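Side-chain contacts in troponin C (Chlamys nipponensis akazara, PDB 3TZ1), which binds calcium through this C-terminal EF-hand domain and, as the sensor subunit of troponin, relieves the inhibition of actomyosin in striated muscle: residues D38-E42 / D43-N47; G22-K25 / V26-R30. One frame throughout, in Å; residues are numbered along the deposited sequence.

Interaction 1: D38-E42 / D43-N47; sequences DELTE and DEIEN
Thr41 and Glu44 grip each other in a capping box at the start of helix 42-52, the first helix of the domain's second EF-hand. The N-cap Thr41 takes Glu44 N on its OG1 (3.1 Å), while Thr41 N gives its hydrogen to Glu44 OE2 (3.1 Å, 165° at the hydrogen), reaching that oxygen from above the carboxylate plane, 42° out of it. Thr41 OG1 stands between its own backbone N and carbonyl carbon (chi1 70°), which turns it onto the helix, and the extended Glu44 chain runs back past it, CG at 3.1 Å from Thr41 OG1. Glu44 also crosses Leu40 obliquely, OE2 3.7 Å from Leu40 CD2. An alanine here in place of Glu44 would remove the carboxylate, and Thr41 N would probably lose its side-chain acceptor, leaving half of the capping box open. The other carboxylate oxygen, Glu44 OE1, has a weak, long ion pair with a basic side chain of the bound peptide. Next outward, Leu40 and Ile45 cross at about a right angle and form a hydrophobic staple across the cap, Leu40 CB 3.8 Å from Ile45 CG1; both rest on Leu33 of helix 26-36. The first helical bonds follow: Ile45 N to Thr41 O, then Glu46 N to Glu42 O. Ile45 CG1 also lies 3.3 Å from Thr41 O, the acceptor of the first of these bonds.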
loop_
_atom_site.group_PDB
_atom_site.type_symbol
_atom_site.label_atom_id
_atom_site.label_comp_id
_atom_site.label_asym_id
_atom_site.label_seq_id
_atom_site.Cartn_x
_atom_site.Cartn_y
_atom_site.Cartn_z
ATOM N N ASP A 38 7.869 -11.621 -0.668
ATOM C CA ASP A 38 8.570 -12.882 -0.855
ATOM C C ASP A 38 8.766 -13.187 -2.334
ATOM O O ASP A 38 7.820 -13.546 -3.037
ATOM C CB ASP A 38 7.824 -14.028 -0.161
ATOM C CG ASP A 38 8.251 -14.212 1.284
ATOM O OD1 ASP A 38 8.680 -13.222 1.912
ATOM O OD2 ASP A 38 8.159 -15.350 1.792
ATOM N N GLU A 39 10.008 -13.053 -2.789
ATOM C CA GLU A 39 10.377 -13.361 -4.168
ATOM C C GLU A 39 9.390 -12.832 -5.216
ATOM O O GLU A 39 9.003 -13.552 -6.138
ATOM C CB GLU A 39 10.624 -14.862 -4.361
ATOM C CG GLU A 39 11.096 -15.217 -5.775
ATOM C CD GLU A 39 11.922 -16.486 -5.837
ATOM O OE1 GLU A 39 11.759 -17.356 -4.953
ATOM O OE2 GLU A 39 12.745 -16.608 -6.770
ATOM N N LEU A 40 8.970 -11.581 -5.069
ATOM C CA LEU A 40 8.173 -10.938 -6.109
ATOM C C LEU A 40 9.090 -10.535 -7.260
ATOM O O LEU A 40 10.208 -10.090 -7.021
ATOM C CB LEU A 40 7.465 -9.698 -5.550
ATOM C CG LEU A 40 6.387 -9.933 -4.489
ATOM C CD1 LEU A 40 5.930 -8.627 -3.850
ATOM C CD2 LEU A 40 5.209 -10.674 -5.109
ATOM N N THR A 41 8.636 -10.691 -8.502
ATOM C CA THR A 41 9.384 -10.161 -9.649
ATOM C C THR A 41 9.233 -8.643 -9.728
ATOM O O THR A 41 8.344 -8.068 -9.099
ATOM C CB THR A 41 8.963 -10.796 -11.004
ATOM O OG1 THR A 41 7.651 -10.352 -11.374
ATOM C CG2 THR A 41 8.984 -12.313 -10.917
ATOM N N GLU A 42 10.112 -7.981 -10.470
ATOM C CA GLU A 42 9.972 -6.538 -10.624
ATOM C C GLU A 42 8.686 -6.158 -11.361
ATOM O O GLU A 42 8.078 -5.128 -11.061
ATOM C CB GLU A 42 11.209 -5.909 -11.280
ATOM C CG GLU A 42 11.426 -6.265 -12.731
ATOM C CD GLU A 42 12.737 -5.707 -13.270
ATOM O OE1 GLU A 42 13.450 -5.022 -12.497
ATOM O OE2 GLU A 42 13.053 -5.956 -14.459
ATOM N N ASP A 43 8.261 -6.986 -12.316
ATOM C CA ASP A 43 7.020 -6.711 -13.038
ATOM C C ASP A 43 5.784 -6.885 -12.146
ATOM O O ASP A 43 4.822 -6.130 -12.263
ATOM C CB ASP A 43 6.919 -7.560 -14.319
ATOM C CG ASP A 43 7.738 -6.984 -15.469
ATOM O OD1 ASP A 43 8.411 -5.946 -15.262
ATOM O OD2 ASP A 43 7.712 -7.570 -16.579
ATOM N N GLU A 44 5.812 -7.877 -11.262
ATOM C CA GLU A 44 4.739 -8.070 -10.286
ATOM C C GLU A 44 4.684 -6.919 -9.293
ATOM O O GLU A 44 3.604 -6.461 -8.923
ATOM C CB GLU A 44 4.926 -9.379 -9.521
ATOM C CG GLU A 44 4.755 -10.619 -10.386
ATOM C CD GLU A 44 5.047 -11.900 -9.628
ATOM O OE1 GLU A 44 4.541 -12.966 -10.042
ATOM O OE2 GLU A 44 5.784 -11.838 -8.620
ATOM N N ILE A 45 5.850 -6.467 -8.848
ATOM C CA ILE A 45 5.904 -5.282 -7.999
ATOM C C ILE A 45 5.297 -4.080 -8.727
ATOM O O ILE A 45 4.462 -3.373 -8.170
ATOM C CB ILE A 45 7.335 -4.973 -7.524
ATOM C CG1 ILE A 45 7.825 -6.068 -6.565
ATOM C CG2 ILE A 45 7.380 -3.614 -6.840
ATOM C CD1 ILE A 45 9.278 -5.924 -6.155
ATOM N N GLU A 46 5.686 -3.860 -9.981
ATOM C CA GLU A 46 5.131 -2.738 -10.743
ATOM C C GLU A 46 3.618 -2.881 -10.904
ATOM O O GLU A 46 2.898 -1.892 -10.915
ATOM C CB GLU A 46 5.796 -2.601 -12.123
ATOM C CG GLU A 46 7.257 -2.162 -12.076
ATOM C CD GLU A 46 7.429 -0.681 -11.789
ATOM O OE1 GLU A 46 6.446 0.081 -11.926
ATOM O OE2 GLU A 46 8.556 -0.277 -11.428
ATOM N N ASN A 47 3.147 -4.115 -11.036
ATOM C CA ASN A 47 1.720 -4.372 -11.196
ATOM C C ASN A 47 0.942 -4.048 -9.926
ATOM O O ASN A 47 -0.149 -3.474 -9.979
ATOM C CB ASN A 47 1.482 -5.828 -11.600
ATOM C CG ASN A 47 0.051 -6.085 -12.029
ATOM O OD1 ASN A 47 -0.562 -5.267 -12.720
ATOM N ND2 ASN A 47 -0.494 -7.227 -11.615
#

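Interaction 2: G22-K25 / V26-R30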
loop_
_atom_site.group_PDB
_atom_site.type_symbol
_atom_site.label_atom_id
_atom_site.label_comp_id
_atom_site.label_asym_id
_atom_site.label_seq_id
_atom_site.Cartn_x
_atom_site.Cartn_y
_atom_site.Cartn_z
ATOM N N GLY A 22 -0.037 14.495 2.389
ATOM C CA GLY A 22 -1.366 13.968 2.128
ATOM C C GLY A 22 -1.396 12.800 1.153
ATOM O O GLY A 22 -2.456 12.406 0.667
ATOM N N VAL A 23 -0.227 12.248 0.850
ATOM C CA VAL A 23 -0.142 11.102 -0.055
ATOM C C VAL A 23 0.935 10.137 0.411
ATOM O O VAL A 23 1.775 10.482 1.240
ATOM C CB VAL A 23 0.196 11.520 -1.506
ATOM C CG1 VAL A 23 -0.931 12.342 -2.114
ATOM C CG2 VAL A 23 1.528 12.278 -1.554
ATOM N N ILE A 24 0.899 8.920 -0.123
ATOM C CA ILE A 24 1.996 7.979 0.051
ATOM C C ILE A 24 2.730 7.900 -1.288
ATOM O O ILE A 24 2.129 7.575 -2.295
ATOM C CB ILE A 24 1.470 6.585 0.442
ATOM C CG1 ILE A 24 0.614 6.679 1.712
ATOM C CG2 ILE A 24 2.630 5.612 0.650
ATOM C CD1 ILE A 24 -0.141 5.403 2.039
ATOM N N LYS A 25 4.019 8.229 -1.304
ATOM C CA LYS A 25 4.794 8.139 -2.534
ATOM C C LYS A 25 4.933 6.675 -2.928
ATOM O O LYS A 25 5.025 5.798 -2.071
ATOM C CB LYS A 25 6.175 8.776 -2.356
ATOM C CG LYS A 25 6.148 10.286 -2.164
ATOM C CD LYS A 25 7.488 10.796 -1.658
ATOM C CE LYS A 25 8.562 10.789 -2.747
ATOM N NZ LYS A 25 8.393 11.894 -3.737
ATOM N N VAL A 26 4.940 6.407 -4.225
ATOM C CA VAL A 26 5.015 5.032 -4.695
ATOM C C VAL A 26 6.330 4.348 -4.284
ATOM O O VAL A 26 6.383 3.125 -4.146
ATOM C CB VAL A 26 4.749 4.956 -6.217
ATOM C CG1 VAL A 26 5.501 3.802 -6.849
ATOM C CG2 VAL A 26 3.247 4.861 -6.465
ATOM N N ASP A 27 7.377 5.139 -4.059
ATOM C CA ASP A 27 8.648 4.601 -3.574
ATOM C C ASP A 27 8.482 3.818 -2.273
ATOM O O ASP A 27 9.230 2.876 -2.007
ATOM C CB ASP A 27 9.664 5.726 -3.342
ATOM C CG ASP A 27 10.096 6.400 -4.627
ATOM O OD1 ASP A 27 9.743 5.895 -5.718
ATOM O OD2 ASP A 27 10.803 7.430 -4.540
ATOM N N VAL A 28 7.533 4.242 -1.441
ATOM C CA VAL A 28 7.288 3.589 -0.155
ATOM C C VAL A 28 6.703 2.208 -0.400
ATOM O O VAL A 28 7.122 1.220 0.198
ATOM C CB VAL A 28 6.317 4.415 0.724
ATOM C CG1 VAL A 28 5.916 3.638 1.969
ATOM C CG2 VAL A 28 6.935 5.753 1.096
ATOM N N LEU A 29 5.728 2.145 -1.298
ATOM C CA LEU A 29 5.157 0.873 -1.716
ATOM C C LEU A 29 6.194 -0.048 -2.341
ATOM O O LEU A 29 6.221 -1.243 -2.055
ATOM C CB LEU A 29 4.050 1.124 -2.735
ATOM C CG LEU A 29 2.681 0.549 -2.407
ATOM C CD1 LEU A 29 2.236 1.007 -1.027
ATOM C CD2 LEU A 29 1.699 0.994 -3.492
ATOM N N ARG A 30 7.008 0.496 -3.242
ATOM C CA ARG A 30 8.069 -0.281 -3.882
ATOM C C ARG A 30 9.011 -0.838 -2.822
ATOM O O ARG A 30 9.387 -2.011 -2.863
ATOM C CB ARG A 30 8.859 0.586 -4.862
ATOM C CG ARG A 30 9.972 -0.161 -5.575
ATOM C CD ARG A 30 10.746 0.771 -6.499
ATOM N NE ARG A 30 9.849 1.518 -7.383
ATOM C CZ ARG A 30 9.304 1.020 -8.489
ATOM N NH1 ARG A 30 9.564 -0.228 -8.856
ATOM N NH2 ARG A 30 8.496 1.770 -9.228
#
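Ile24 and Val28 meet at about a right angle where strand 24-25 passes into helix 26-36, the step from the interhelical loop to the second helix in the first EF-hand of the pair. Ile24 uses its CG2 branch, which lies 3.9 Å from Val28 CB and a little farther from Val28 CG1. That methyl is placed anti to the backbone N of Ile24, while CG1 lies anti to the carbonyl carbon (chi1 -56°). On the other partner, Val28 CB takes the closest approach with CG1 just beyond, and Val28 CG2 is 3.7 Å from Lys25 O. The two residues thus touch through branched, apolar carbon. Beyond this pair, Ile24 packs on Phe13 and Leu16 of helix 6-16 and on Val60 of strand 59-60.

Next to the pair, Lys25 O accepts Val28 N at 3.0 Å. This bond is bent, 147° at the hydrogen, and the donor stands 51° out of the carbonyl plane, as is consistent with an i to i+3 bond. Val28 CB closes over the same oxygen at 3.4 Å. The end of the Lys25 side chain leads away; its NZ is 5.1 Å from Asp27 OD2, too far for a salt bridge, and has a weak, long ion pair with Glu19.

Backbone bonds of Ile24 with Val60 and of Val26 with Gly58 couple this corner to the second EF-hand, whose Asp53, Asp55, Ser57, Thr59 and Glu64 bind the calcium ion. The chemistry is therefore divided: the apolar branches of Ile24 and Val28 meet by dispersion contact alone, one bent backbone bond spans the turn from Lys25 to Val28, and the lysine and aspartate charges lie close enough to attract each other, probably only weakly, without pairing directly.

From the N terminus, helix 6-16 leads to interaction 2, where strand 24-25 turns into helix 26-36; that helix then runs to the loop whose far end is interaction 1, at the start of helix 42-52. Each contact closes only a short local turn. They lie in series, neither nesting nor crossing, with centres about 16 Å apart. They are nevertheless joined: Arg30 NH1, from the helix begun in interaction 2, makes a salt bridge of 2.8 Å to Glu46 OE2, on the helix begun in interaction 1. The bridge ties the second helix of one EF-hand to the first helix of the next, across the linker between them.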